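Local coordinates for (R)-specific enoyl-CoA hydratase (Pseudomonas aeruginosa, PDB 5CPG), which catalyses, as an (R)-specific hydratase of the MaoC family, the reversible addition of water to trans-2-enoyl-CoA, giving (R)-3-hydroxyacyl-CoA, at residues 117-120 and 126-129; 68-73 and 101-106; 29-34 and 60-65. All blocks are in the same frame, centred on the assembly; numbering follows the deposited sequence.

Interaction 1 of 3, residues 117-120 and 126-129; sequences ATRV and KQVV
V120 meets both V128 and V129 across the turn, and three backbone hydrogen bonds fix the pairing. V120 N gives its hydrogen to V129 O at 3.0 Å. In return V120 O takes two: a short bond from V128 N (2.7 Å) and a weak one from V129 N (3.3 Å). Q127 supplies a side-chain bond to the same network. With CG anti to the backbone N (chi1 -174°), the extended side chain of Q127 runs forward along its own strand, and NE2 reaches V129 O at 3.0 Å, above the carbonyl plane and from the face opposite V120 N. The amide also lies against the aliphatic root of R119, with NE2 3.5 Å from R119 CB; the guanidinium, turned nearly perpendicular to this amide, runs off to salt bridges with E104 and E102. Apolar contact is made by the valines. V120 CG1 touches V128 CG2 at 3.5 Å, while V120 and V129 lie side by side, CG2 of the former 3.9 Å from CB of the latter, on the sheet face that packs against helix 62-73. Two consecutive residues opposite one make a classic beta bulge, here in the 113-121/127-136 hairpin of the hotdog sheet.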
loop_
_atom_site.group_PDB
_atom_site.type_symbol
_atom_site.label_atom_id
_atom_site.label_comp_id
_atom_site.label_asym_id
_atom_site.label_seq_id
_atom_site.Cartn_x
_atom_site.Cartn_y
_atom_site.Cartn_z
ATOM N N ALA A 117 -6.805 13.477 7.461
ATOM C CA ALA A 117 -5.474 13.791 6.971
ATOM C C ALA A 117 -4.564 12.610 7.342
ATOM O O ALA A 117 -4.740 12.037 8.409
ATOM C CB ALA A 117 -4.947 15.076 7.589
ATOM N N THR A 118 -3.643 12.228 6.458
ATOM C CA THR A 118 -2.796 11.054 6.703
ATOM C C THR A 118 -1.360 11.437 6.386
ATOM O O THR A 118 -0.956 11.447 5.238
ATOM C CB THR A 118 -3.243 9.824 5.858
ATOM O OG1 THR A 118 -3.163 10.163 4.469
ATOM C CG2 THR A 118 -4.691 9.447 6.171
ATOM N N ARG A 119 -0.587 11.826 7.405
ATOM C CA ARG A 119 0.767 12.315 7.198
ATOM C C ARG A 119 1.749 11.311 7.774
ATOM O O ARG A 119 1.412 10.640 8.759
ATOM C CB ARG A 119 0.973 13.680 7.887
ATOM C CG ARG A 119 -0.141 14.703 7.537
ATOM C CD ARG A 119 -0.191 15.855 8.552
ATOM N NE ARG A 119 -1.359 16.732 8.292
ATOM C CZ ARG A 119 -2.288 17.064 9.189
ATOM N NH1 ARG A 119 -2.213 16.657 10.451
ATOM N NH2 ARG A 119 -3.285 17.864 8.828
ATOM N N VAL A 120 2.933 11.233 7.190
ATOM C CA VAL A 120 3.954 10.314 7.718
ATOM C C VAL A 120 5.248 11.093 7.865
ATOM O O VAL A 120 5.679 11.794 6.946
ATOM C CB VAL A 120 4.227 9.089 6.801
ATOM C CG1 VAL A 120 5.202 8.119 7.515
ATOM C CG2 VAL A 120 2.934 8.381 6.466
ATOM N N LYS A 126 11.010 15.059 9.532
ATOM C CA LYS A 126 10.776 15.456 8.151
ATOM C C LYS A 126 9.552 14.697 7.619
ATOM O O LYS A 126 9.419 13.508 7.865
ATOM C CB LYS A 126 11.997 15.150 7.296
ATOM C CG LYS A 126 13.191 16.036 7.656
ATOM C CD LYS A 126 12.957 17.457 7.147
ATOM C CE LYS A 126 14.139 18.381 7.469
ATOM N NZ LYS A 126 14.149 18.922 8.865
ATOM N N GLN A 127 8.673 15.358 6.886
ATOM C CA GLN A 127 7.509 14.631 6.338
ATOM C C GLN A 127 7.905 13.780 5.112
ATOM O O GLN A 127 8.523 14.261 4.171
ATOM C CB GLN A 127 6.390 15.632 5.997
ATOM C CG GLN A 127 5.084 14.965 5.563
ATOM C CD GLN A 127 3.920 15.942 5.568
ATOM O OE1 GLN A 127 4.116 17.128 5.746
ATOM N NE2 GLN A 127 2.707 15.438 5.397
ATOM N N VAL A 128 7.554 12.496 5.120
ATOM C CA VAL A 128 7.887 11.635 3.991
ATOM C C VAL A 128 6.682 11.375 3.079
ATOM O O VAL A 128 6.844 11.119 1.905
ATOM C CB VAL A 128 8.493 10.318 4.465
ATOM C CG1 VAL A 128 9.779 10.597 5.230
ATOM C CG2 VAL A 128 7.542 9.549 5.325
ATOM N N VAL A 129 5.493 11.514 3.627
ATOM C CA VAL A 129 4.252 11.344 2.854
ATOM C C VAL A 129 3.214 12.327 3.342
ATOM O O VAL A 129 3.061 12.554 4.538
ATOM C CB VAL A 129 3.682 9.869 2.969
ATOM C CG1 VAL A 129 2.267 9.763 2.408
ATOM C CG2 VAL A 129 4.564 8.936 2.265
#

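Interaction 2 of 3, residues 68-73 and 101-106; sequences SAAIAT and VELEVL
A70 and L103 meet most directly: the methyl CB of A70 lies 3.8 Å from L103 CD1, and that same CD1 is 3.8 Å from A70 O, so one leucine branch rests on both the side chain and the carbonyl of the helix. V101, two residues earlier and on the same face of the strand, adds its CG1 at 3.9 Å from A70 CB. I71 crosses L103 at about a right angle, its CG1 3.9 Å from L103 CD1 and close to CD2. L103 points its CB toward the helix, and with CG anti to the carbonyl carbon (chi1 -58°) its two branches come to A70 and I71. Helix 68-73 passes over strand 101-106 at 51°, the axes 9.1 Å apart.

Further out, Y19 of strand 16-22 packs on A70 and V101, T118 and L75 touch L103, and Y82 lies against I71. Backbone bonds to Y19, A17, R119 and A117 hold strand 101-106 between its two neighbours. Helix 62-73 lying on the sheet is the hallmark of the hotdog fold. No hydrogen bond crosses between helix and strand: the side-chain contacts are all apolar and buried, with the A70 carbonyl the backbone group touched, and cohesion probably comes from close packing and exclusion of water.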
loop_
_atom_site.group_PDB
_atom_site.type_symbol
_atom_site.label_atom_id
_atom_site.label_comp_id
_atom_site.label_asym_id
_atom_site.label_seq_id
_atom_site.Cartn_x
_atom_site.Cartn_y
_atom_site.Cartn_z
ATOM N N SER A 68 -2.951 2.767 6.196
ATOM C CA SER A 68 -4.211 2.002 6.201
ATOM C C SER A 68 -4.371 1.265 7.506
ATOM O O SER A 68 -5.495 1.141 8.010
ATOM C CB SER A 68 -4.279 1.021 5.025
ATOM O OG SER A 68 -3.332 -0.015 5.163
ATOM N N ALA A 69 -3.268 0.776 8.073
ATOM C CA ALA A 69 -3.363 0.037 9.351
ATOM C C ALA A 69 -3.687 1.018 10.504
ATOM O O ALA A 69 -4.419 0.658 11.441
ATOM C CB ALA A 69 -2.068 -0.740 9.626
ATOM N N ALA A 70 -3.151 2.240 10.438
ATOM C CA ALA A 70 -3.459 3.243 11.472
ATOM C C ALA A 70 -4.941 3.522 11.477
ATOM O O ALA A 70 -5.569 3.616 12.515
ATOM C CB ALA A 70 -2.696 4.533 11.229
ATOM N N ILE A 71 -5.513 3.662 10.295
ATOM C CA ILE A 71 -6.931 4.007 10.209
ATOM C C ILE A 71 -7.765 2.824 10.707
ATOM O O ILE A 71 -8.692 2.947 11.519
ATOM C CB ILE A 71 -7.301 4.367 8.770
ATOM C CG1 ILE A 71 -6.592 5.674 8.338
ATOM C CG2 ILE A 71 -8.831 4.384 8.578
ATOM C CD1 ILE A 71 -6.891 6.032 6.880
ATOM N N ALA A 72 -7.386 1.632 10.250
ATOM C CA ALA A 72 -8.128 0.435 10.590
ATOM C C ALA A 72 -8.004 -0.035 12.011
ATOM O O ALA A 72 -8.914 -0.726 12.482
ATOM C CB ALA A 72 -7.705 -0.713 9.657
ATOM N N THR A 73 -6.894 0.288 12.676
ATOM C CA THR A 73 -6.694 -0.236 14.041
ATOM C C THR A 73 -6.670 0.825 15.126
ATOM O O THR A 73 -6.776 0.457 16.320
ATOM C CB THR A 73 -5.390 -1.090 14.174
ATOM O OG1 THR A 73 -4.212 -0.296 14.005
ATOM C CG2 THR A 73 -5.378 -2.219 13.116
ATOM N N VAL A 101 3.064 7.697 11.640
ATOM C CA VAL A 101 1.850 8.094 10.947
ATOM C C VAL A 101 1.049 8.992 11.870
ATOM O O VAL A 101 0.822 8.650 13.047
ATOM C CB VAL A 101 0.978 6.891 10.543
ATOM C CG1 VAL A 101 -0.351 7.376 10.006
ATOM C CG2 VAL A 101 1.725 6.023 9.517
ATOM N N GLU A 102 0.684 10.153 11.358
ATOM C CA GLU A 102 -0.211 11.048 12.089
ATOM C C GLU A 102 -1.541 11.139 11.352
ATOM O O GLU A 102 -1.558 11.488 10.180
ATOM C CB GLU A 102 0.398 12.438 12.235
ATOM C CG GLU A 102 -0.549 13.323 13.073
ATOM C CD GLU A 102 -0.223 14.812 13.068
ATOM O OE1 GLU A 102 -0.039 15.418 11.988
ATOM O OE2 GLU A 102 -0.171 15.381 14.177
ATOM N N LEU A 103 -2.617 10.818 12.038
ATOM C CA LEU A 103 -3.958 10.928 11.454
ATOM C C LEU A 103 -4.608 12.148 12.048
ATOM O O LEU A 103 -4.442 12.419 13.231
ATOM C CB LEU A 103 -4.815 9.701 11.761
ATOM C CG LEU A 103 -4.266 8.354 11.295
ATOM C CD1 LEU A 103 -5.260 7.267 11.675
ATOM C CD2 LEU A 103 -4.020 8.413 9.779
ATOM N N GLU A 104 -5.422 12.843 11.264
ATOM C CA GLU A 104 -6.207 13.929 11.853
ATOM C C GLU A 104 -7.585 14.001 11.201
ATOM O O GLU A 104 -7.661 14.010 9.982
ATOM C CB GLU A 104 -5.506 15.269 11.658
ATOM C CG GLU A 104 -6.265 16.417 12.368
ATOM C CD GLU A 104 -5.642 17.791 12.091
ATOM O OE1 GLU A 104 -4.468 17.853 11.656
ATOM O OE2 GLU A 104 -6.344 18.815 12.299
ATOM N N VAL A 105 -8.648 14.086 12.000
ATOM C CA VAL A 105 -9.993 14.210 11.415
ATOM C C VAL A 105 -10.173 15.614 10.808
ATOM O O VAL A 105 -10.036 16.618 11.521
ATOM C CB VAL A 105 -11.096 13.952 12.444
ATOM C CG1 VAL A 105 -12.466 14.227 11.792
ATOM C CG2 VAL A 105 -11.021 12.517 13.047
ATOM N N LEU A 106 -10.423 15.699 9.493
ATOM C CA LEU A 106 -10.511 17.011 8.832
ATOM C C LEU A 106 -11.963 17.460 8.716
ATOM O O LEU A 106 -12.282 18.635 8.925
ATOM C CB LEU A 106 -9.885 16.995 7.427
ATOM C CG LEU A 106 -8.382 16.795 7.262
ATOM C CD1 LEU A 106 -8.029 16.765 5.817
ATOM C CD2 LEU A 106 -7.582 17.945 7.988
#

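Interaction 3 of 3, residues 29-34 and 60-65; sequences QLFAAV and GMLSGA
F31 is swung out from its helix with CG anti to the backbone N (chi1 -167°), and a chi2 of 88° turns the ring roughly perpendicular to the CA-CB-CG plane. On the other segment M61 and L62 also hold CG anti to their backbone N, yet they leave in different directions: M61 bends at chi2 and chi3 so that its sulfur end leads away from F31, whereas L62 slides past the phenylalanine the opposite way.

The CD1-CE1-CZ side of the ring does the touching. F31 CZ lies 3.7 Å from M61 CB and equally near M61 C, an oblique approach, with M61 CG only slightly farther off. One face of the ring, toward its rim, covers the backbone N of L62, which is 3.8 Å from F31 CZ. F31 CD1 meets L62 CD1 at 4.0 Å. At the edge, near the ring plane, A65 CB approaches F31 CE1 at 4.2 Å. The aromatic group thus bears on residues 61 to 65, touching backbone as well as side chains. No hydrogen bond joins the segments, and all four touching residues are buried.

The ring of H59, just before G60, meets that of F31 with planes at about 45°. M61 reaches L87 and F89 of strand 81-89, and L62 touches I23. Y82 of the second subunit also packs on M61, and L62 of that subunit on V34, so the contact borders the dimer interface. Within the chain, F31 packs helix 25-35 against the beginning of helix 62-73, the central helix of the hotdog fold, with strand 81-89 beyond M61.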
loop_
_atom_site.group_PDB
_atom_site.type_symbol
_atom_site.label_atom_id
_atom_site.label_comp_id
_atom_site.label_asym_id
_atom_site.label_seq_id
_atom_site.Cartn_x
_atom_site.Cartn_y
_atom_site.Cartn_z
ATOM N N GLN A 29 11.531 -6.806 3.169
ATOM C CA GLN A 29 11.325 -8.121 2.577
ATOM C C GLN A 29 9.826 -8.498 2.529
ATOM O O GLN A 29 9.368 -9.014 1.531
ATOM C CB GLN A 29 12.091 -9.174 3.353
ATOM C CG GLN A 29 13.583 -9.009 3.212
ATOM C CD GLN A 29 14.334 -9.838 4.217
ATOM O OE1 GLN A 29 13.866 -10.055 5.336
ATOM N NE2 GLN A 29 15.522 -10.269 3.840
ATOM N N LEU A 30 9.080 -8.224 3.597
ATOM C CA LEU A 30 7.667 -8.541 3.591
ATOM C C LEU A 30 6.942 -7.719 2.511
ATOM O O LEU A 30 6.040 -8.235 1.836
ATOM C CB LEU A 30 7.028 -8.254 4.972
ATOM C CG LEU A 30 7.534 -9.239 6.012
ATOM C CD1 LEU A 30 7.195 -8.682 7.385
ATOM C CD2 LEU A 30 6.901 -10.649 5.827
ATOM N N PHE A 31 7.297 -6.438 2.354
ATOM C CA PHE A 31 6.529 -5.645 1.400
ATOM C C PHE A 31 6.802 -6.109 -0.021
ATOM O O PHE A 31 5.889 -6.137 -0.863
ATOM C CB PHE A 31 6.812 -4.154 1.546
ATOM C CG PHE A 31 5.827 -3.311 0.806
ATOM C CD1 PHE A 31 4.639 -2.915 1.407
ATOM C CD2 PHE A 31 6.056 -2.956 -0.508
ATOM C CE1 PHE A 31 3.702 -2.148 0.685
ATOM C CE2 PHE A 31 5.147 -2.193 -1.195
ATOM C CZ PHE A 31 3.965 -1.786 -0.592
ATOM N N ALA A 32 8.067 -6.500 -0.286
ATOM C CA ALA A 32 8.439 -7.035 -1.606
ATOM C C ALA A 32 7.648 -8.295 -1.882
ATOM O O ALA A 32 7.139 -8.511 -2.990
ATOM C CB ALA A 32 9.935 -7.343 -1.685
ATOM N N ALA A 33 7.529 -9.134 -0.862
ATOM C CA ALA A 33 6.879 -10.421 -1.031
ATOM C C ALA A 33 5.416 -10.260 -1.369
ATOM O O ALA A 33 4.877 -11.000 -2.188
ATOM C CB ALA A 33 7.026 -11.289 0.225
ATOM N N VAL A 34 4.757 -9.320 -0.729
ATOM C CA VAL A 34 3.324 -9.225 -0.934
ATOM C C VAL A 34 3.000 -8.324 -2.141
ATOM O O VAL A 34 1.968 -8.521 -2.810
ATOM C CB VAL A 34 2.634 -8.741 0.347
ATOM C CG1 VAL A 34 2.929 -7.253 0.589
ATOM C CG2 VAL A 34 1.116 -9.055 0.229
ATOM N N GLY A 60 8.111 3.069 -1.584
ATOM C CA GLY A 60 7.308 4.231 -1.236
ATOM C C GLY A 60 5.958 3.867 -0.681
ATOM O O GLY A 60 5.485 4.491 0.269
ATOM N N MET A 61 5.333 2.843 -1.266
ATOM C CA MET A 61 3.986 2.473 -0.875
ATOM C C MET A 61 3.899 1.760 0.486
ATOM O O MET A 61 2.800 1.504 0.955
ATOM C CB MET A 61 3.364 1.602 -1.976
ATOM C CG MET A 61 1.907 1.213 -1.827
ATOM S SD MET A 61 0.802 2.628 -1.700
ATOM C CE MET A 61 0.838 3.203 -3.401
ATOM N N LEU A 62 5.048 1.434 1.100
ATOM C CA LEU A 62 5.031 0.950 2.488
ATOM C C LEU A 62 4.286 1.986 3.373
ATOM O O LEU A 62 3.520 1.610 4.271
ATOM C CB LEU A 62 6.448 0.686 3.008
ATOM C CG LEU A 62 6.561 0.238 4.487
ATOM C CD1 LEU A 62 5.842 -1.079 4.711
ATOM C CD2 LEU A 62 8.020 0.139 4.910
ATOM N N SER A 63 4.440 3.276 3.106
ATOM C CA SER A 63 3.697 4.238 3.904
ATOM C C SER A 63 2.185 4.144 3.718
ATOM O O SER A 63 1.454 4.417 4.662
ATOM C CB SER A 63 4.139 5.663 3.590
ATOM O OG SER A 63 5.437 5.898 4.105
ATOM N N GLY A 64 1.721 3.773 2.512
ATOM C CA GLY A 64 0.285 3.600 2.316
ATOM C C GLY A 64 -0.197 2.438 3.159
ATOM O O GLY A 64 -1.245 2.483 3.740
ATOM N N ALA A 65 0.595 1.372 3.214
ATOM C CA ALA A 65 0.265 0.274 4.079
ATOM C C ALA A 65 0.137 0.686 5.555
ATOM O O ALA A 65 -0.819 0.303 6.236
ATOM C CB ALA A 65 1.316 -0.850 3.919
#

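Overall arrangement
From the N terminus, interaction 3 comes first: it closes the loop between helix 25-35 and the start of helix 62-73. Interaction 2 takes up the same helix farther along and lays it on strand 98-109, spanning strand 81-89 on the way. Interaction 1 then closes the short turn of the hairpin 113-121/127-136. The three follow in series, none nested or crossed. Interactions 1 and 2 meet through adjacent strands of one sheet, where T118 packs on L103. V129 of interaction 1 touches S63 in segment 60-65. Helix 62-73 therefore joins the sheet and helix 25-35, and interactions 2 and 3 both reach the second subunit.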